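PDB 6RTE: cytochrome c from Pseudomonas aeruginosa, which dehydrogenates dihydro-heme d1 in heme d1 biosynthesis, as the enzyme NirN, which combines a heme c-binding cytochrome domain with an eight-bladed beta-propeller. Local coordinates for residues H290-E294 with P305-A311; K423-L429 with R440-G446; L68-P73 with Y107-A111. All blocks are in the same frame, centred on the assembly; numbering follows the deposited sequence.

Contact 1: residues H290-E294 with P305-A311; sequences HELWE and PKRLAVA
W293 lays one face of its indole on P305, whose CG stands 3.8 Å from the centroid of the six-membered ring, almost straight above it. Both belong to the outer β-hairpin of a propeller blade, where strand 291-296 pairs antiparallel with the blade's last strand, 306-309. R307 runs alongside the indole with its guanidinium plane turned 76° from it, and its NH1 donates to the syn lone pair of E291 OE1 at 3.0 Å, within a salt bridge. That same OE1 receives the indole N-H, W293 NE1 lying 2.9 Å away, which ties the three side chains together on one face of the sheet. A263 N binds E291 OE2, A261 O takes R307 NH1, and V284 and L286 of the adjacent strand back the tryptophan.

The opposite face carries L292 and L308. With CG between backbone N and carbonyl carbon (chi1 70°), L292 brings CD2 to within 3.6 Å of V310 CG1, and I339 of the next blade touches both. E294 OE2 is held by R279 and S281, and K306 NZ by D342 O. A water joins the two side chains, donating to E294 OE1 at 2.6 Å and accepting from K306 NZ at 2.9 Å.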
loop_
_atom_site.group_PDB
_atom_site.type_symbol
_atom_site.label_atom_id
_atom_site.label_comp_id
_atom_site.label_asym_id
_atom_site.label_seq_id
_atom_site.Cartn_x
_atom_site.Cartn_y
_atom_site.Cartn_z
ATOM N N HIS A 290 9.914 -20.848 0.101
ATOM C CA HIS A 290 8.960 -21.472 -0.814
ATOM C C HIS A 290 7.681 -21.887 -0.109
ATOM O O HIS A 290 7.234 -23.026 -0.244
ATOM C CB HIS A 290 9.610 -22.675 -1.483
ATOM C CG HIS A 290 10.801 -22.324 -2.301
ATOM N ND1 HIS A 290 10.754 -22.227 -3.671
ATOM C CD2 HIS A 290 12.070 -22.019 -1.941
ATOM C CE1 HIS A 290 11.951 -21.903 -4.127
ATOM N NE2 HIS A 290 12.766 -21.766 -3.097
ATOM N N GLU A 291 7.087 -20.949 0.635
ATOM C CA GLU A 291 5.836 -21.177 1.342
ATOM C C GLU A 291 4.942 -19.962 1.187
ATOM O O GLU A 291 5.416 -18.829 1.080
ATOM C CB GLU A 291 6.043 -21.417 2.844
ATOM C CG GLU A 291 6.333 -22.838 3.225
ATOM C CD GLU A 291 6.577 -23.007 4.711
ATOM O OE1 GLU A 291 6.143 -22.139 5.517
ATOM O OE2 GLU A 291 7.203 -24.020 5.063
ATOM N N LEU A 292 3.644 -20.207 1.183
ATOM C CA LEU A 292 2.672 -19.159 1.456
ATOM C C LEU A 292 1.775 -19.664 2.577
ATOM O O LEU A 292 1.624 -20.875 2.779
ATOM C CB LEU A 292 1.865 -18.764 0.224
ATOM C CG LEU A 292 0.835 -19.715 -0.368
ATOM C CD1 LEU A 292 -0.520 -19.486 0.264
ATOM C CD2 LEU A 292 0.757 -19.520 -1.872
ATOM N N TRP A 293 1.222 -18.718 3.326
ATOM C CA TRP A 293 0.502 -19.020 4.560
ATOM C C TRP A 293 -0.948 -18.575 4.437
ATOM O O TRP A 293 -1.241 -17.531 3.834
ATOM C CB TRP A 293 1.141 -18.312 5.749
ATOM C CG TRP A 293 2.465 -18.846 6.224
ATOM C CD1 TRP A 293 3.205 -19.872 5.685
ATOM C CD2 TRP A 293 3.204 -18.372 7.354
ATOM N NE1 TRP A 293 4.349 -20.054 6.415
ATOM C CE2 TRP A 293 4.375 -19.153 7.447
ATOM C CE3 TRP A 293 2.985 -17.363 8.302
ATOM C CZ2 TRP A 293 5.323 -18.957 8.450
ATOM C CZ3 TRP A 293 3.931 -17.169 9.299
ATOM C CH2 TRP A 293 5.083 -17.958 9.366
ATOM N N GLU A 294 -1.851 -19.374 4.998
ATOM C CA GLU A 294 -3.198 -18.930 5.333
ATOM C C GLU A 294 -3.340 -19.023 6.847
ATOM O O GLU A 294 -2.953 -20.034 7.446
ATOM C CB GLU A 294 -4.267 -19.775 4.633
ATOM C CG GLU A 294 -5.685 -19.272 4.842
ATOM C CD GLU A 294 -6.720 -20.051 4.047
ATOM O OE1 GLU A 294 -6.403 -21.161 3.555
ATOM O OE2 GLU A 294 -7.857 -19.551 3.908
ATOM N N PRO A 305 -0.211 -20.621 11.325
ATOM C CA PRO A 305 -0.387 -20.668 9.870
ATOM C C PRO A 305 -0.613 -22.072 9.337
ATOM O O PRO A 305 -0.029 -23.051 9.815
ATOM C CB PRO A 305 0.933 -20.097 9.340
ATOM C CG PRO A 305 1.923 -20.471 10.355
ATOM C CD PRO A 305 1.196 -20.383 11.693
ATOM N N LYS A 306 -1.472 -22.157 8.336
ATOM C CA LYS A 306 -1.535 -23.315 7.452
ATOM C C LYS A 306 -0.526 -23.068 6.329
ATOM O O LYS A 306 -0.636 -22.072 5.605
ATOM C CB LYS A 306 -2.946 -23.507 6.907
ATOM C CG LYS A 306 -3.105 -24.704 6.017
ATOM C CD LYS A 306 -4.488 -24.755 5.386
ATOM C CE LYS A 306 -4.569 -25.879 4.369
ATOM N NZ LYS A 306 -5.860 -25.868 3.620
ATOM N N ARG A 307 0.474 -23.944 6.216
ATOM C CA ARG A 307 1.585 -23.744 5.287
ATOM C C ARG A 307 1.308 -24.447 3.963
ATOM O O ARG A 307 0.982 -25.640 3.939
ATOM C CB ARG A 307 2.887 -24.283 5.883
ATOM C CG ARG A 307 3.350 -23.577 7.132
ATOM C CD ARG A 307 4.480 -24.335 7.833
ATOM N NE ARG A 307 4.718 -23.770 9.163
ATOM C CZ ARG A 307 5.613 -22.823 9.443
ATOM N NH1 ARG A 307 6.398 -22.327 8.492
ATOM N NH2 ARG A 307 5.725 -22.372 10.687
ATOM N N LEU A 308 1.458 -23.713 2.864
ATOM C CA LEU A 308 1.287 -24.262 1.521
ATOM C C LEU A 308 2.600 -24.132 0.753
ATOM O O LEU A 308 3.082 -23.016 0.523
ATOM C CB LEU A 308 0.169 -23.543 0.770
ATOM C CG LEU A 308 -1.273 -23.783 1.238
ATOM C CD1 LEU A 308 -1.561 -23.173 2.609
ATOM C CD2 LEU A 308 -2.227 -23.210 0.207
ATOM N N ALA A 309 3.171 -25.264 0.359
ATOM C CA ALA A 309 4.405 -25.247 -0.414
ATOM C C ALA A 309 4.147 -24.654 -1.794
ATOM O O ALA A 309 3.105 -24.900 -2.406
ATOM C CB ALA A 309 4.973 -26.652 -0.540
ATOM N N VAL A 310 5.082 -23.831 -2.265
ATOM C CA VAL A 310 5.053 -23.327 -3.632
ATOM C C VAL A 310 6.360 -23.709 -4.319
ATOM O O VAL A 310 7.411 -23.816 -3.682
ATOM C CB VAL A 310 4.829 -21.805 -3.701
ATOM C CG1 VAL A 310 3.445 -21.456 -3.192
ATOM C CG2 VAL A 310 5.898 -21.063 -2.913
ATOM N N ALA A 311 6.281 -23.921 -5.633
ATOM C CA ALA A 311 7.456 -24.360 -6.382
ATOM C C ALA A 311 8.472 -23.236 -6.521
ATOM O O ALA A 311 9.680 -23.476 -6.468
ATOM C CB ALA A 311 7.036 -24.879 -7.756
HETATM O O HOH W 1 -5.261 -23.277 2.570
#

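Contact 2: residues K423-L429 with R440-G446; sequences KHDEILL and RLRPSPG
D425 points toward the 440-446 segment, and its OD2 collects three N-H groups there. The backbone N of G446 reaches D425 OD2 at 2.9 Å, on the anti side and a little out of the carboxylate plane. R442 adds two weak bonds to the same oxygen, from NE and NH2, within a salt bridge whose carboxylate and guanidinium planes are 49° apart. The first torsion of D425 sets CG between backbone N and carbonyl carbon (chi1 50°), turning the carboxylate toward these donors. Its other oxygen, OD1, takes K423 NZ at 2.9 Å on the syn lone pair. K423 NZ also lies over the centre of one face of the R442 guanidinium, a like-charge approach that the shared aspartate probably offsets. The backbone O of D425 is buried without a hydrogen-bond donor, and meets R442 CA at 3.4 Å in a CA-H...O contact.

The charged cluster sits at the open end of the β-hairpin that forms the outer edge of a propeller blade, strand 427-431 against the last strand, 437-441. L441 makes the hydrogen-bonded pair with I427: I427 N to L441 O at 2.7 Å and L441 N to I427 O at 2.9 Å. L441 CD1 lies 4.2 Å from L429 CD1, while L463 and Y475 of the following blade cover the L441 side chain.

R440, one residue earlier, lies on the other face beside L428. Its guanidinium stands perpendicular to the E426 carboxylate in a salt bridge of doubtful detail, R440 NE being modelled too close to E426 OE2, at 2.5 Å.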
loop_
_atom_site.group_PDB
_atom_site.type_symbol
_atom_site.label_atom_id
_atom_site.label_comp_id
_atom_site.label_asym_id
_atom_site.label_seq_id
_atom_site.Cartn_x
_atom_site.Cartn_y
_atom_site.Cartn_z
ATOM N N LYS A 423 6.327 8.350 -20.899
ATOM C CA LYS A 423 5.093 9.108 -21.092
ATOM C C LYS A 423 4.108 8.643 -20.028
ATOM O O LYS A 423 3.808 7.447 -19.943
ATOM C CB LYS A 423 4.558 8.881 -22.508
ATOM C CG LYS A 423 3.062 9.094 -22.723
ATOM C CD LYS A 423 2.694 10.562 -22.857
ATOM C CE LYS A 423 1.398 10.720 -23.640
ATOM N NZ LYS A 423 0.845 12.096 -23.550
ATOM N N HIS A 424 3.613 9.574 -19.215
ATOM C CA HIS A 424 2.903 9.168 -18.005
ATOM C C HIS A 424 1.939 10.214 -17.458
ATOM O O HIS A 424 1.831 10.381 -16.239
ATOM C CB HIS A 424 3.931 8.813 -16.923
ATOM C CG HIS A 424 4.946 9.893 -16.688
ATOM N ND1 HIS A 424 4.645 11.070 -16.037
ATOM C CD2 HIS A 424 6.250 9.981 -17.038
ATOM C CE1 HIS A 424 5.724 11.830 -15.984
ATOM N NE2 HIS A 424 6.711 11.193 -16.582
ATOM N N ASP A 425 1.213 10.904 -18.340
ATOM C CA ASP A 425 0.253 11.920 -17.922
ATOM C C ASP A 425 -1.170 11.590 -18.363
ATOM O O ASP A 425 -2.042 12.461 -18.324
ATOM C CB ASP A 425 0.666 13.298 -18.451
ATOM C CG ASP A 425 0.975 13.292 -19.948
ATOM O OD1 ASP A 425 0.543 12.362 -20.663
ATOM O OD2 ASP A 425 1.664 14.226 -20.409
ATOM N N GLU A 426 -1.425 10.344 -18.751
ATOM C CA GLU A 426 -2.691 9.956 -19.354
ATOM C C GLU A 426 -3.272 8.768 -18.610
ATOM O O GLU A 426 -2.557 7.803 -18.314
ATOM C CB GLU A 426 -2.493 9.611 -20.834
ATOM C CG GLU A 426 -3.597 10.101 -21.747
ATOM C CD GLU A 426 -3.132 10.247 -23.185
ATOM O OE1 GLU A 426 -2.533 11.294 -23.515
ATOM O OE2 GLU A 426 -3.350 9.308 -23.981
ATOM N N ILE A 427 -4.566 8.852 -18.304
ATOM C CA ILE A 427 -5.341 7.744 -17.760
ATOM C C ILE A 427 -6.139 7.136 -18.906
ATOM O O ILE A 427 -6.828 7.854 -19.640
ATOM C CB ILE A 427 -6.271 8.217 -16.631
ATOM C CG1 ILE A 427 -5.457 8.815 -15.479
ATOM C CG2 ILE A 427 -7.153 7.070 -16.138
ATOM C CD1 ILE A 427 -4.444 7.865 -14.859
ATOM N N LEU A 428 -6.045 5.821 -19.065
ATOM C CA LEU A 428 -6.667 5.124 -20.181
ATOM C C LEU A 428 -7.963 4.473 -19.725
ATOM O O LEU A 428 -8.005 3.840 -18.664
ATOM C CB LEU A 428 -5.725 4.063 -20.747
ATOM C CG LEU A 428 -4.315 4.550 -21.052
ATOM C CD1 LEU A 428 -3.429 3.382 -21.462
ATOM C CD2 LEU A 428 -4.354 5.618 -22.133
ATOM N N LEU A 429 -9.008 4.622 -20.527
ATOM C CA LEU A 429 -10.303 3.998 -20.261
ATOM C C LEU A 429 -10.482 2.867 -21.271
ATOM O O LEU A 429 -10.756 3.112 -22.451
ATOM C CB LEU A 429 -11.430 5.023 -20.343
ATOM C CG LEU A 429 -11.654 5.827 -19.055
ATOM C CD1 LEU A 429 -10.394 6.579 -18.645
ATOM C CD2 LEU A 429 -12.834 6.783 -19.209
ATOM N N ARG A 440 -9.281 8.689 -23.302
ATOM C CA ARG A 440 -8.062 9.054 -22.592
ATOM C C ARG A 440 -8.300 10.335 -21.806
ATOM O O ARG A 440 -9.030 11.220 -22.257
ATOM C CB ARG A 440 -6.890 9.234 -23.559
ATOM C CG ARG A 440 -6.634 8.035 -24.466
ATOM C CD ARG A 440 -5.635 8.374 -25.574
ATOM N NE ARG A 440 -4.422 7.562 -25.491
ATOM C CZ ARG A 440 -4.142 6.524 -26.279
ATOM N NH1 ARG A 440 -3.008 5.855 -26.105
ATOM N NH2 ARG A 440 -4.980 6.153 -27.241
ATOM N N LEU A 441 -7.686 10.425 -20.626
ATOM C CA LEU A 441 -7.826 11.578 -19.743
ATOM C C LEU A 441 -6.441 12.087 -19.369
ATOM O O LEU A 441 -5.590 11.308 -18.933
ATOM C CB LEU A 441 -8.621 11.219 -18.478
ATOM C CG LEU A 441 -10.113 10.893 -18.625
ATOM C CD1 LEU A 441 -10.714 10.583 -17.267
ATOM C CD2 LEU A 441 -10.868 12.028 -19.284
ATOM N N ARG A 442 -6.215 13.392 -19.535
ATOM C CA ARG A 442 -4.903 14.006 -19.324
ATOM C C ARG A 442 -5.063 15.209 -18.405
ATOM O O ARG A 442 -5.017 16.363 -18.856
ATOM C CB ARG A 442 -4.269 14.409 -20.657
ATOM C CG ARG A 442 -2.785 14.724 -20.579
ATOM C CD ARG A 442 -2.207 14.970 -21.969
ATOM N NE ARG A 442 -0.789 15.319 -21.929
ATOM C CZ ARG A 442 -0.094 15.752 -22.979
ATOM N NH1 ARG A 442 -0.685 15.892 -24.158
ATOM N NH2 ARG A 442 1.194 16.049 -22.852
ATOM N N PRO A 443 -5.223 14.978 -17.098
ATOM C CA PRO A 443 -5.581 16.093 -16.203
ATOM C C PRO A 443 -4.540 17.200 -16.152
ATOM O O PRO A 443 -4.900 18.383 -16.145
ATOM C CB PRO A 443 -5.754 15.403 -14.840
ATOM C CG PRO A 443 -4.947 14.160 -14.934
ATOM C CD PRO A 443 -5.053 13.712 -16.364
ATOM N N SER A 444 -3.258 16.851 -16.113
ATOM C CA SER A 444 -2.175 17.828 -16.039
ATOM C C SER A 444 -1.115 17.437 -17.057
ATOM O O SER A 444 -0.177 16.689 -16.739
ATOM C CB SER A 444 -1.585 17.903 -14.632
ATOM O OG SER A 444 -2.456 18.594 -13.758
ATOM N N PRO A 445 -1.225 17.929 -18.304
ATOM C CA PRO A 445 -0.248 17.546 -19.332
ATOM C C PRO A 445 1.191 17.723 -18.873
ATOM O O PRO A 445 1.594 18.816 -18.462
ATOM C CB PRO A 445 -0.595 18.478 -20.502
ATOM C CG PRO A 445 -2.055 18.748 -20.335
ATOM C CD PRO A 445 -2.283 18.803 -18.847
ATOM N N GLY A 446 1.971 16.646 -18.926
ATOM C CA GLY A 446 3.366 16.680 -18.564
ATOM C C GLY A 446 3.684 16.111 -17.198
ATOM O O GLY A 446 4.856 15.811 -16.925
#

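Contact 3: residues L68-P73 with Y107-A111; sequences LSRLKP and YLYQA
Y109 slides its phenol ring between P73 and L68, each overlapping one of its faces. It is the last turn of helix 98-109 in the cytochrome c domain that brings the ring here, against the loop leading into helix 73-82. CG of P73 sits over the centre of the ring in a CH-pi contact, 3.6 Å from the centroid and only 7° off the normal. Across the ring, L68 CD1 makes a looser CH-pi contact, 4.1 Å from the centroid and displaced toward the rim. The same methyl also touches L108 CB at 4.0 Å, so L68 packs on two consecutive helix residues.

A type I β turn runs from L68 to L71, closed by L71 N to L68 O at 2.9 Å, and P73 follows two residues on. K72 takes the N-cap position of helix 73-82, with its backbone N bonded to Q75 OE1, and A76 of that helix touches both Y109 and L71. The side chain of L71 comes within about 4 Å of heme c, so Y109, bonded to the backbone O of this pocket residue, is a second-shell neighbour of the heme. Y109 CG lies anti to the carbonyl carbon (chi1 -72°), which carries the ring into the loop, where its hydroxyl donates to L71 O at 2.6 Å, approaching from above the carbonyl plane.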
loop_
_atom_site.group_PDB
_atom_site.type_symbol
_atom_site.label_atom_id
_atom_site.label_comp_id
_atom_site.label_asym_id
_atom_site.label_seq_id
_atom_site.Cartn_x
_atom_site.Cartn_y
_atom_site.Cartn_z
ATOM N N LEU A 68 15.837 2.931 3.294
ATOM C CA LEU A 68 16.297 3.755 2.180
ATOM C C LEU A 68 16.286 3.011 0.854
ATOM O O LEU A 68 16.912 3.471 -0.115
ATOM C CB LEU A 68 17.709 4.281 2.479
ATOM C CG LEU A 68 17.826 5.043 3.807
ATOM C CD1 LEU A 68 19.259 5.483 4.081
ATOM C CD2 LEU A 68 16.880 6.240 3.838
ATOM N N SER A 69 15.570 1.888 0.778
ATOM C CA SER A 69 15.531 1.070 -0.436
ATOM C C SER A 69 15.044 1.834 -1.655
ATOM O O SER A 69 15.358 1.445 -2.784
ATOM C CB SER A 69 14.635 -0.156 -0.206
ATOM O OG SER A 69 13.273 0.222 -0.040
ATOM N N ARG A 70 14.293 2.913 -1.463
ATOM C CA ARG A 70 13.799 3.711 -2.570
ATOM C C ARG A 70 14.600 4.987 -2.787
ATOM O O ARG A 70 14.263 5.764 -3.684
ATOM C CB ARG A 70 12.326 4.077 -2.348
ATOM C CG ARG A 70 11.337 3.175 -3.057
ATOM C CD ARG A 70 11.007 1.937 -2.248
ATOM N NE ARG A 70 9.588 1.589 -2.355
ATOM C CZ ARG A 70 8.987 0.654 -1.623
ATOM N NH1 ARG A 70 9.670 -0.035 -0.723
ATOM N NH2 ARG A 70 7.695 0.412 -1.794
ATOM N N LEU A 71 15.641 5.219 -1.996
ATOM C CA LEU A 71 16.442 6.437 -2.057
ATOM C C LEU A 71 17.857 6.047 -2.471
ATOM O O LEU A 71 18.550 5.347 -1.730
ATOM C CB LEU A 71 16.444 7.148 -0.703
ATOM C CG LEU A 71 17.162 8.499 -0.624
ATOM C CD1 LEU A 71 16.378 9.573 -1.389
ATOM C CD2 LEU A 71 17.367 8.893 0.833
ATOM N N LYS A 72 18.279 6.485 -3.643
ATOM C CA LYS A 72 19.633 6.176 -4.095
ATOM C C LYS A 72 20.650 6.927 -3.238
ATOM O O LYS A 72 20.394 8.064 -2.820
ATOM C CB LYS A 72 19.806 6.546 -5.565
ATOM C CG LYS A 72 19.042 5.634 -6.516
ATOM C CD LYS A 72 19.474 5.847 -7.962
ATOM C CE LYS A 72 18.547 5.125 -8.943
ATOM N NZ LYS A 72 17.152 5.655 -8.897
ATOM N N PRO A 73 21.806 6.320 -2.954
ATOM C CA PRO A 73 22.799 7.007 -2.107
ATOM C C PRO A 73 23.185 8.389 -2.595
ATOM O O PRO A 73 23.440 9.279 -1.768
ATOM C CB PRO A 73 23.981 6.031 -2.130
ATOM C CG PRO A 73 23.289 4.678 -2.202
ATOM C CD PRO A 73 22.174 4.912 -3.190
ATOM N N TYR A 107 27.814 4.927 5.780
ATOM C CA TYR A 107 27.310 4.388 7.042
ATOM C C TYR A 107 25.814 4.087 6.979
ATOM O O TYR A 107 25.354 3.073 7.524
ATOM C CB TYR A 107 27.613 5.384 8.168
ATOM C CG TYR A 107 27.060 5.020 9.527
ATOM C CD1 TYR A 107 27.613 3.985 10.270
ATOM C CD2 TYR A 107 26.001 5.732 10.081
ATOM C CE1 TYR A 107 27.112 3.659 11.525
ATOM C CE2 TYR A 107 25.493 5.415 11.326
ATOM C CZ TYR A 107 26.051 4.376 12.045
ATOM O OH TYR A 107 25.550 4.059 13.286
ATOM N N LEU A 108 25.028 4.959 6.338
ATOM C CA LEU A 108 23.584 4.762 6.315
ATOM C C LEU A 108 23.210 3.517 5.519
ATOM O O LEU A 108 22.265 2.813 5.870
ATOM C CB LEU A 108 22.873 5.980 5.718
ATOM C CG LEU A 108 22.909 7.308 6.487
ATOM C CD1 LEU A 108 21.902 8.265 5.868
ATOM C CD2 LEU A 108 22.627 7.112 7.950
ATOM N N TYR A 109 23.933 3.244 4.430
ATOM C CA TYR A 109 23.603 2.113 3.576
ATOM C C TYR A 109 24.322 0.831 3.976
ATOM O O TYR A 109 23.987 -0.234 3.451
ATOM C CB TYR A 109 23.889 2.476 2.117
ATOM C CG TYR A 109 22.866 3.465 1.587
ATOM C CD1 TYR A 109 23.006 4.829 1.817
ATOM C CD2 TYR A 109 21.735 3.030 0.904
ATOM C CE1 TYR A 109 22.063 5.735 1.364
ATOM C CE2 TYR A 109 20.783 3.935 0.448
ATOM C CZ TYR A 109 20.954 5.289 0.686
ATOM O OH TYR A 109 20.023 6.202 0.223
ATOM N N GLN A 110 25.255 0.897 4.914
ATOM C CA GLN A 110 25.966 -0.292 5.364
ATOM C C GLN A 110 25.095 -1.075 6.338
ATOM O O GLN A 110 24.485 -0.496 7.238
ATOM C CB GLN A 110 27.287 0.106 6.023
ATOM C CG GLN A 110 28.023 -1.025 6.732
ATOM C CD GLN A 110 28.455 -2.135 5.790
ATOM O OE1 GLN A 110 29.086 -1.887 4.762
ATOM N NE2 GLN A 110 28.119 -3.371 6.144
ATOM N N ALA A 111 25.029 -2.390 6.152
ATOM C CA ALA A 111 24.295 -3.224 7.092
ATOM C C ALA A 111 24.962 -3.163 8.464
ATOM O O ALA A 111 26.201 -3.163 8.552
ATOM C CB ALA A 111 24.245 -4.673 6.603
#

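Contacts 1 and 2 are the outer hairpins of two different propeller blades, within the same heme d1 domain but on opposite sides of the chain's centre, their centres 40 Å apart. Contact 3 belongs to the cytochrome c domain and closes earlier in the chain than either of them. Its centre lies 31 Å from that of contact 1 and 33 Å from that of contact 2, although its nearest atoms come to about 14 Å from contact 2 and about 19 Å from contact 1. None of the three touches another. Heme c meets contact 3 alone, through L71, whereas none of the residues of contacts 1 and 2 belongs to that pocket.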